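Long-range contacts in intracellular exo-alpha-(1->5)-L-arabinofuranosidase (Bifidobacterium longum, PDB 2Y2W), which hydrolyses terminal non-reducing alpha-(1->5)-linked L-arabinofuranosyl bonds in arabinans, and also acts on wheat arabinoxylan, in plant cell-wall breakdown: residues E340-K348 / D378-E388; A425-P433 / N527-P537. All coordinates share one frame; numbering follows the deposited sequence.

Contact 1 of 2, residues E340-K348 / D378-E388; sequences EWGVWYSDK and DIYTAADAVVE
Y345 and D384 reach each other because both first torsions (-72° and -67°) set CG opposite the carbonyl carbon, phenol and carboxylate approaching from opposing directions. Y345 OH donates to the syn lone pair of D384 OD1 at 3.0 Å, while D384 OD2 lies at the edge of the Y345 ring. T381 is the N-cap of helix 382-397: its OG1 accepts a weak bond from D384 N, and D384 OD2 accepts T381 N from above the carboxylate plane, completing a capping box. An alanine in place of D384 would probably leave Y345 OH without this acceptor and the helix start without half its box. V343 packs against Y380, D384 and E388, with CG2 3.7 Å from E388 CG and CG1 3.7 Å from Y380 CE1. Its carbonyl O receives Y380 OH at 2.6 Å, nearly along the C=O axis, and its N makes a weak bond to E388 OE2, whose main partner is R407. Two residues on, D378 OD2 accepts Y345 N at 3.0 Å and sits at the edge of the indole of W344, a residue probably important for substrate recognition. The contact ties the loop after strand 335-341 of the (beta/alpha)8 barrel, bearer of the probable nucleophile E340, to residues 378-381 and the first two turns of helix 382-397; F303 of helix 297-304 packs on V343, D384 and V387.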
loop_
_atom_site.group_PDB
_atom_site.type_symbol
_atom_site.label_atom_id
_atom_site.label_comp_id
_atom_site.label_asym_id
_atom_site.label_seq_id
_atom_site.Cartn_x
_atom_site.Cartn_y
_atom_site.Cartn_z
ATOM N N GLU D 340 -10.097 -18.775 16.755
ATOM C CA GLU D 340 -8.952 -19.183 17.567
ATOM C C GLU D 340 -9.327 -19.193 19.047
ATOM O O GLU D 340 -9.414 -18.143 19.683
ATOM C CB GLU D 340 -7.733 -18.287 17.310
ATOM C CG GLU D 340 -6.926 -18.676 16.075
ATOM C CD GLU D 340 -5.605 -17.935 15.953
ATOM O OE1 GLU D 340 -4.939 -17.703 16.987
ATOM O OE2 GLU D 340 -5.226 -17.593 14.813
ATOM N N TRP D 341 -9.573 -20.386 19.581
ATOM C CA TRP D 341 -9.880 -20.549 20.999
ATOM C C TRP D 341 -9.191 -21.781 21.578
ATOM O O TRP D 341 -8.756 -22.660 20.837
ATOM C CB TRP D 341 -11.398 -20.599 21.239
ATOM C CG TRP D 341 -12.069 -21.866 20.776
ATOM C CD1 TRP D 341 -12.586 -22.114 19.537
ATOM C CD2 TRP D 341 -12.303 -23.051 21.551
ATOM N NE1 TRP D 341 -13.122 -23.377 19.489
ATOM C CE2 TRP D 341 -12.962 -23.975 20.711
ATOM C CE3 TRP D 341 -12.018 -23.421 22.873
ATOM C CZ2 TRP D 341 -13.343 -25.248 21.148
ATOM C CZ3 TRP D 341 -12.394 -24.688 23.308
ATOM C CH2 TRP D 341 -13.052 -25.586 22.445
ATOM N N GLY D 342 -9.087 -21.828 22.905
ATOM C CA GLY D 342 -8.527 -22.986 23.596
ATOM C C GLY D 342 -7.542 -22.642 24.696
ATOM O O GLY D 342 -7.309 -21.469 24.993
ATOM N N VAL D 343 -6.965 -23.680 25.297
ATOM C CA VAL D 343 -5.978 -23.520 26.357
ATOM C C VAL D 343 -4.573 -23.451 25.765
ATOM O O VAL D 343 -4.161 -24.351 25.033
ATOM C CB VAL D 343 -6.073 -24.664 27.403
ATOM C CG1 VAL D 343 -4.915 -24.602 28.392
ATOM C CG2 VAL D 343 -7.401 -24.603 28.147
ATOM N N TRP D 344 -3.852 -22.374 26.081
ATOM C CA TRP D 344 -2.460 -22.205 25.653
ATOM C C TRP D 344 -1.616 -21.484 26.703
ATOM O O TRP D 344 -1.886 -20.333 27.052
ATOM C CB TRP D 344 -2.388 -21.482 24.299
ATOM C CG TRP D 344 -0.997 -21.057 23.861
ATOM C CD1 TRP D 344 0.182 -21.711 24.098
ATOM C CD2 TRP D 344 -0.659 -19.900 23.082
ATOM N NE1 TRP D 344 1.229 -21.026 23.532
ATOM C CE2 TRP D 344 0.742 -19.913 22.899
ATOM C CE3 TRP D 344 -1.405 -18.855 22.522
ATOM C CZ2 TRP D 344 1.415 -18.917 22.183
ATOM C CZ3 TRP D 344 -0.734 -17.863 21.807
ATOM C CH2 TRP D 344 0.662 -17.903 21.646
ATOM N N TYR D 345 -0.594 -22.181 27.196
ATOM C CA TYR D 345 0.377 -21.612 28.129
ATOM C C TYR D 345 1.365 -20.729 27.368
ATOM O O TYR D 345 2.427 -21.184 26.934
ATOM C CB TYR D 345 1.090 -22.724 28.911
ATOM C CG TYR D 345 0.209 -23.391 29.945
ATOM C CD1 TYR D 345 -0.572 -24.501 29.617
ATOM C CD2 TYR D 345 0.150 -22.908 31.251
ATOM C CE1 TYR D 345 -1.393 -25.112 30.567
ATOM C CE2 TYR D 345 -0.667 -23.509 32.205
ATOM C CZ TYR D 345 -1.434 -24.608 31.860
ATOM O OH TYR D 345 -2.238 -25.199 32.808
ATOM N N SER D 346 0.995 -19.459 27.214
ATOM C CA SER D 346 1.711 -18.519 26.351
ATOM C C SER D 346 2.955 -17.892 26.983
ATOM O O SER D 346 3.697 -17.169 26.314
ATOM C CB SER D 346 0.759 -17.430 25.846
ATOM O OG SER D 346 0.040 -16.837 26.913
ATOM N N ASP D 347 3.187 -18.178 28.263
ATOM C CA ASP D 347 4.374 -17.687 28.967
ATOM C C ASP D 347 5.677 -18.300 28.446
ATOM O O ASP D 347 6.730 -17.657 28.486
ATOM C CB ASP D 347 4.241 -17.882 30.482
ATOM C CG ASP D 347 3.871 -19.304 30.873
ATOM O OD1 ASP D 347 3.274 -20.032 30.054
ATOM O OD2 ASP D 347 4.169 -19.688 32.024
ATOM N N LYS D 348 5.592 -19.536 27.953
ATOM C CA LYS D 348 6.730 -20.225 27.336
ATOM C C LYS D 348 7.181 -19.528 26.050
ATOM O O LYS D 348 8.379 -19.415 25.783
ATOM C CB LYS D 348 6.385 -21.696 27.048
ATOM C CG LYS D 348 6.457 -22.650 28.253
ATOM C CD LYS D 348 5.301 -22.450 29.233
ATOM C CE LYS D 348 5.205 -23.583 30.245
ATOM N NZ LYS D 348 4.378 -24.718 29.742
ATOM N N ASP D 378 2.119 -28.058 24.193
ATOM C CA ASP D 378 1.619 -28.127 25.561
ATOM C C ASP D 378 1.033 -29.496 25.877
ATOM O O ASP D 378 0.281 -30.060 25.078
ATOM C CB ASP D 378 0.574 -27.034 25.810
ATOM C CG ASP D 378 1.188 -25.645 25.922
ATOM O OD1 ASP D 378 2.420 -25.533 26.117
ATOM O OD2 ASP D 378 0.428 -24.656 25.822
ATOM N N ILE D 379 1.400 -30.022 27.043
ATOM C CA ILE D 379 0.920 -31.322 27.503
ATOM C C ILE D 379 -0.206 -31.069 28.503
ATOM O O ILE D 379 0.025 -30.555 29.598
ATOM C CB ILE D 379 2.062 -32.171 28.136
ATOM C CG1 ILE D 379 3.389 -31.978 27.384
ATOM C CG2 ILE D 379 1.688 -33.642 28.167
ATOM C CD1 ILE D 379 3.460 -32.638 26.001
ATOM N N TYR D 380 -1.427 -31.423 28.106
ATOM C CA TYR D 380 -2.631 -30.974 28.803
ATOM C C TYR D 380 -2.976 -31.758 30.062
ATOM O O TYR D 380 -2.974 -32.989 30.068
ATOM C CB TYR D 380 -3.832 -30.956 27.855
ATOM C CG TYR D 380 -3.800 -29.839 26.834
ATOM C CD1 TYR D 380 -3.838 -28.502 27.232
ATOM C CD2 TYR D 380 -3.751 -30.119 25.472
ATOM C CE1 TYR D 380 -3.814 -27.475 26.300
ATOM C CE2 TYR D 380 -3.729 -29.096 24.531
ATOM C CZ TYR D 380 -3.760 -27.779 24.954
ATOM O OH TYR D 380 -3.742 -26.766 24.028
ATOM N N THR D 381 -3.290 -31.015 31.117
ATOM C CA THR D 381 -3.671 -31.580 32.406
ATOM C C THR D 381 -5.176 -31.818 32.459
ATOM O O THR D 381 -5.924 -31.291 31.630
ATOM C CB THR D 381 -3.283 -30.640 33.563
ATOM O OG1 THR D 381 -3.943 -29.377 33.397
ATOM C CG2 THR D 381 -1.775 -30.422 33.605
ATOM N N ALA D 382 -5.611 -32.605 33.443
ATOM C CA ALA D 382 -7.031 -32.875 33.662
ATOM C C ALA D 382 -7.837 -31.588 33.805
ATOM O O ALA D 382 -8.989 -31.523 33.380
ATOM C CB ALA D 382 -7.217 -33.756 34.888
ATOM N N ALA D 383 -7.218 -30.567 34.398
ATOM C CA ALA D 383 -7.855 -29.264 34.585
ATOM C C ALA D 383 -8.022 -28.509 33.267
ATOM O O ALA D 383 -9.058 -27.884 33.038
ATOM C CB ALA D 383 -7.072 -28.429 35.586
ATOM N N ASP D 384 -7.004 -28.578 32.408
ATOM C CA ASP D 384 -7.036 -27.928 31.093
ATOM C C ASP D 384 -8.218 -28.414 30.253
ATOM O O ASP D 384 -8.855 -27.628 29.549
ATOM C CB ASP D 384 -5.723 -28.162 30.337
ATOM C CG ASP D 384 -4.530 -27.479 30.993
ATOM O OD1 ASP D 384 -4.712 -26.429 31.646
ATOM O OD2 ASP D 384 -3.399 -27.992 30.850
ATOM N N ALA D 385 -8.503 -29.711 30.348
ATOM C CA ALA D 385 -9.620 -30.327 29.637
ATOM C C ALA D 385 -10.972 -29.845 30.156
ATOM O O ALA D 385 -11.886 -29.598 29.368
ATOM C CB ALA D 385 -9.527 -31.835 29.724
ATOM N N VAL D 386 -11.091 -29.707 31.477
ATOM C CA VAL D 386 -12.342 -29.268 32.106
ATOM C C VAL D 386 -12.674 -27.821 31.723
ATOM O O VAL D 386 -13.844 -27.470 31.544
ATOM C CB VAL D 386 -12.316 -29.454 33.657
ATOM C CG1 VAL D 386 -13.600 -28.935 34.306
ATOM C CG2 VAL D 386 -12.111 -30.920 34.019
ATOM N N VAL D 387 -11.639 -26.995 31.584
ATOM C CA VAL D 387 -11.804 -25.607 31.149
ATOM C C VAL D 387 -12.320 -25.539 29.708
ATOM O O VAL D 387 -13.223 -24.757 29.408
ATOM C CB VAL D 387 -10.492 -24.784 31.320
ATOM C CG1 VAL D 387 -10.646 -23.367 30.764
ATOM C CG2 VAL D 387 -10.098 -24.723 32.783
ATOM N N GLU D 388 -11.758 -26.370 28.829
ATOM C CA GLU D 388 -12.205 -26.435 27.433
ATOM C C GLU D 388 -13.633 -26.962 27.306
ATOM O O GLU D 388 -14.391 -26.505 26.447
ATOM C CB GLU D 388 -11.241 -27.259 26.576
ATOM C CG GLU D 388 -9.970 -26.507 26.202
ATOM C CD GLU D 388 -9.167 -27.177 25.097
ATOM O OE1 GLU D 388 -9.742 -27.966 24.310
ATOM O OE2 GLU D 388 -7.950 -26.906 25.012
#

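Contact 2 of 2, residues A425-P433 / N527-P537; sequences AWRQTTFYP and NTAEAPEAVTP
An irregular loop between strands 512-518 and 538-539 of the large mixed sheet, with a type I beta turn from A531 to A534, lies here against the end of strand 425-427 and the first turn of helix 431-440, joining the beta-sheet domain to the chain that follows barrel strand 402-408. W426 is the broad surface at one end. The loop runs over one face of its indole, A529 N lying above the ring toward the rim and 3.7 Å from CZ2, while N527 O comes to 3.2 Å from CH2. P532 CB packs on W426 CB at 3.7 Å. The indole and the N527 side chain run antiparallel alongside one another, planes 88° apart. N527 works inside its own loop: OD1 accepts V535 N at 2.7 Å and ND2 gives a bond to V535 O at 3.1 Å. This pair of bonds fixes the amide's rotation and ties together the two sides of the loop flanking the turn. T429 CG2 then rests against both N527 ND2 and V535 CB. At the other end the P537 ring comes in crosswise to the Y432 side chain. P537 CD stands over the ring face, 3.6 Å from the centroid, in a CH-pi contact, and T536 CG2 touches the phenol oxygen. With chi1 at -57°, CG of Y432 is anti to its carbonyl carbon, which turns the ring from the helix toward the proline. On the more exposed side, R427 NH1 and E533 OE2 make only a long salt bridge, by charge alone; the firmer partner of R427 is E102 of helix 94-103. Strand 417-419 pairs antiparallel with 425-427, its M418 lying against W426, and L518 of strand 512-518 packs on Y432 and V535.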
loop_
_atom_site.group_PDB
_atom_site.type_symbol
_atom_site.label_atom_id
_atom_site.label_comp_id
_atom_site.label_asym_id
_atom_site.label_seq_id
_atom_site.Cartn_x
_atom_site.Cartn_y
_atom_site.Cartn_z
ATOM N N ALA D 425 0.059 -41.859 17.240
ATOM C CA ALA D 425 -0.694 -40.649 17.523
ATOM C C ALA D 425 -1.651 -40.963 18.664
ATOM O O ALA D 425 -2.244 -42.045 18.705
ATOM C CB ALA D 425 -1.449 -40.190 16.298
ATOM N N TRP D 426 -1.791 -40.025 19.595
ATOM C CA TRP D 426 -2.598 -40.257 20.791
ATOM C C TRP D 426 -3.461 -39.057 21.171
ATOM O O TRP D 426 -3.214 -37.931 20.726
ATOM C CB TRP D 426 -1.718 -40.697 21.968
ATOM C CG TRP D 426 -0.558 -39.780 22.271
ATOM C CD1 TRP D 426 0.685 -39.823 21.708
ATOM C CD2 TRP D 426 -0.530 -38.707 23.220
ATOM N NE1 TRP D 426 1.481 -38.837 22.238
ATOM C CE2 TRP D 426 0.761 -38.139 23.171
ATOM C CE3 TRP D 426 -1.471 -38.168 24.106
ATOM C CZ2 TRP D 426 1.138 -37.058 23.974
ATOM C CZ3 TRP D 426 -1.097 -37.090 24.904
ATOM C CH2 TRP D 426 0.198 -36.546 24.829
ATOM N N ARG D 427 -4.476 -39.318 21.993
ATOM C CA ARG D 427 -5.436 -38.305 22.414
ATOM C C ARG D 427 -4.977 -37.632 23.697
ATOM O O ARG D 427 -4.589 -38.303 24.655
ATOM C CB ARG D 427 -6.811 -38.934 22.646
ATOM C CG ARG D 427 -7.361 -39.731 21.476
ATOM C CD ARG D 427 -8.386 -40.750 21.954
ATOM N NE ARG D 427 -8.809 -41.651 20.885
ATOM C CZ ARG D 427 -8.154 -42.749 20.514
ATOM N NH1 ARG D 427 -7.026 -43.103 21.120
ATOM N NH2 ARG D 427 -8.629 -43.497 19.528
ATOM N N GLN D 428 -5.022 -36.303 23.708
ATOM C CA GLN D 428 -4.776 -35.538 24.921
ATOM C C GLN D 428 -6.063 -35.488 25.724
ATOM O O GLN D 428 -7.110 -35.925 25.248
ATOM C CB GLN D 428 -4.293 -34.124 24.594
ATOM C CG GLN D 428 -2.923 -34.079 23.949
ATOM C CD GLN D 428 -2.031 -33.013 24.550
ATOM O OE1 GLN D 428 -1.760 -33.022 25.750
ATOM N NE2 GLN D 428 -1.556 -32.100 23.715
ATOM N N THR D 429 -5.989 -34.954 26.938
ATOM C CA THR D 429 -7.160 -34.857 27.809
ATOM C C THR D 429 -8.248 -33.973 27.201
ATOM O O THR D 429 -9.434 -34.205 27.432
ATOM C CB THR D 429 -6.790 -34.336 29.215
ATOM O OG1 THR D 429 -6.290 -32.996 29.122
ATOM C CG2 THR D 429 -5.734 -35.226 29.859
ATOM N N THR D 430 -7.834 -32.975 26.419
ATOM C CA THR D 430 -8.751 -32.026 25.781
ATOM C C THR D 430 -9.486 -32.614 24.577
ATOM O O THR D 430 -10.433 -32.010 24.068
ATOM C CB THR D 430 -8.016 -30.747 25.326
ATOM O OG1 THR D 430 -6.911 -31.107 24.488
ATOM C CG2 THR D 430 -7.506 -29.959 26.522
ATOM N N PHE D 431 -9.039 -33.785 24.124
ATOM C CA PHE D 431 -9.667 -34.518 23.021
ATOM C C PHE D 431 -11.095 -34.952 23.350
ATOM O O PHE D 431 -12.004 -34.804 22.530
ATOM C CB PHE D 431 -8.818 -35.749 22.678
ATOM C CG PHE D 431 -9.280 -36.499 21.461
ATOM C CD1 PHE D 431 -10.299 -37.445 21.550
ATOM C CD2 PHE D 431 -8.676 -36.280 20.228
ATOM C CE1 PHE D 431 -10.721 -38.147 20.426
ATOM C CE2 PHE D 431 -9.090 -36.979 19.094
ATOM C CZ PHE D 431 -10.114 -37.913 19.194
ATOM N N TYR D 432 -11.276 -35.479 24.556
ATOM C CA TYR D 432 -12.513 -36.153 24.953
ATOM C C TYR D 432 -13.747 -35.253 25.141
ATOM O O TYR D 432 -14.849 -35.660 24.776
ATOM C CB TYR D 432 -12.268 -37.031 26.189
ATOM C CG TYR D 432 -11.168 -38.059 25.997
ATOM C CD1 TYR D 432 -11.415 -39.257 25.323
ATOM C CD2 TYR D 432 -9.879 -37.834 26.485
ATOM C CE1 TYR D 432 -10.408 -40.206 25.142
ATOM C CE2 TYR D 432 -8.864 -38.777 26.306
ATOM C CZ TYR D 432 -9.136 -39.960 25.635
ATOM O OH TYR D 432 -8.141 -40.901 25.458
ATOM N N PRO D 433 -13.579 -34.037 25.710
ATOM C CA PRO D 433 -14.742 -33.149 25.790
ATOM C C PRO D 433 -15.186 -32.617 24.430
ATOM O O PRO D 433 -16.376 -32.347 24.235
ATOM C CB PRO D 433 -14.253 -31.993 26.673
ATOM C CG PRO D 433 -13.077 -32.520 27.388
ATOM C CD PRO D 433 -12.430 -33.476 26.442
ATOM N N ASN D 527 -1.882 -36.939 30.200
ATOM C CA ASN D 527 -1.561 -37.962 29.209
ATOM C C ASN D 527 -0.240 -37.639 28.523
ATOM O O ASN D 527 -0.044 -36.523 28.040
ATOM C CB ASN D 527 -2.678 -38.078 28.167
ATOM C CG ASN D 527 -3.931 -38.734 28.717
ATOM O OD1 ASN D 527 -3.865 -39.600 29.588
ATOM N ND2 ASN D 527 -5.084 -38.330 28.195
ATOM N N THR D 528 0.666 -38.611 28.492
ATOM C CA THR D 528 1.991 -38.424 27.898
ATOM C C THR D 528 2.249 -39.451 26.798
ATOM O O THR D 528 1.513 -40.426 26.674
ATOM C CB THR D 528 3.113 -38.512 28.959
ATOM O OG1 THR D 528 3.039 -39.775 29.636
ATOM C CG2 THR D 528 2.992 -37.381 29.978
ATOM N N ALA D 529 3.295 -39.229 26.005
ATOM C CA ALA D 529 3.673 -40.156 24.936
ATOM C C ALA D 529 3.941 -41.565 25.465
ATOM O O ALA D 529 3.742 -42.552 24.755
ATOM C CB ALA D 529 4.888 -39.634 24.186
ATOM N N GLU D 530 4.385 -41.644 26.718
ATOM C CA GLU D 530 4.703 -42.913 27.363
ATOM C C GLU D 530 3.438 -43.621 27.861
ATOM O O GLU D 530 3.221 -44.796 27.560
ATOM C CB GLU D 530 5.706 -42.702 28.507
ATOM C CG GLU D 530 6.901 -41.790 28.167
ATOM C CD GLU D 530 7.979 -42.467 27.321
ATOM O OE1 GLU D 530 7.662 -43.000 26.234
ATOM O OE2 GLU D 530 9.156 -42.458 27.747
ATOM N N ALA D 531 2.612 -42.899 28.620
ATOM C CA ALA D 531 1.325 -43.413 29.092
ATOM C C ALA D 531 0.182 -42.538 28.563
ATOM O O ALA D 531 -0.262 -41.609 29.243
ATOM C CB ALA D 531 1.301 -43.487 30.617
ATOM N N PRO D 532 -0.299 -42.835 27.341
ATOM C CA PRO D 532 -1.230 -41.955 26.630
ATOM C C PRO D 532 -2.690 -42.029 27.081
ATOM O O PRO D 532 -3.484 -41.160 26.714
ATOM C CB PRO D 532 -1.100 -42.421 25.179
ATOM C CG PRO D 532 -0.749 -43.859 25.279
ATOM C CD PRO D 532 0.040 -44.034 26.549
ATOM N N GLU D 533 -3.042 -43.048 27.860
ATOM C CA GLU D 533 -4.435 -43.249 28.258
ATOM C C GLU D 533 -4.643 -43.230 29.777
ATOM O O GLU D 533 -5.583 -43.844 30.291
ATOM C CB GLU D 533 -4.999 -44.535 27.634
ATOM C CG GLU D 533 -4.988 -44.544 26.105
ATOM C CD GLU D 533 -6.088 -45.399 25.499
ATOM O OE1 GLU D 533 -6.224 -46.581 25.892
ATOM O OE2 GLU D 533 -6.820 -44.883 24.626
ATOM N N ALA D 534 -3.773 -42.505 30.480
ATOM C CA ALA D 534 -3.849 -42.375 31.938
ATOM C C ALA D 534 -5.052 -41.549 32.395
ATOM O O ALA D 534 -5.636 -41.826 33.443
ATOM C CB ALA D 534 -2.558 -41.787 32.488
ATOM N N VAL D 535 -5.408 -40.535 31.610
ATOM C CA VAL D 535 -6.590 -39.716 31.881
ATOM C C VAL D 535 -7.627 -39.920 30.774
ATOM O O VAL D 535 -7.609 -39.238 29.745
ATOM C CB VAL D 535 -6.245 -38.209 32.037
ATOM C CG1 VAL D 535 -7.488 -37.405 32.416
ATOM C CG2 VAL D 535 -5.149 -38.007 33.074
ATOM N N THR D 536 -8.516 -40.881 30.993
ATOM C CA THR D 536 -9.596 -41.177 30.056
ATOM C C THR D 536 -10.940 -41.019 30.767
ATOM O O THR D 536 -11.005 -41.155 31.991
ATOM C CB THR D 536 -9.468 -42.603 29.467
ATOM O OG1 THR D 536 -9.306 -43.554 30.528
ATOM C CG2 THR D 536 -8.275 -42.694 28.522
ATOM N N PRO D 537 -12.015 -40.711 30.011
ATOM C CA PRO D 537 -13.344 -40.595 30.614
ATOM C C PRO D 537 -13.793 -41.901 31.254
ATOM O O PRO D 537 -13.687 -42.965 30.639
ATOM C CB PRO D 537 -14.245 -40.253 29.424
ATOM C CG PRO D 537 -13.343 -39.631 28.437
ATOM C CD PRO D 537 -12.036 -40.345 28.583
#

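How the contacts relate
Contact 1 is the deeper of the two: its centre lies about 12 Å from the centre of the chain, against 19 Å for that of contact 2, which is partly buried, with A529 and E533 exposed. Their chemistry follows: buried carboxylates and hydroxyls bond across contact 1 beside the probable active site, whereas contact 2 relies mainly on tryptophan, tyrosine and proline packing, its polar bonds lying chiefly within the loop. The two adjoin through 378-388 and 425-433. Q428 OE1 lies 2.9 Å from Y380 N and T429 OG1 3.1 Å from T381 O, both probable hydrogen bonds, and I379 CG2 packs on N527 O. Together they form a chain of contacts from the catalytic barrel to the mixed beta-sheet.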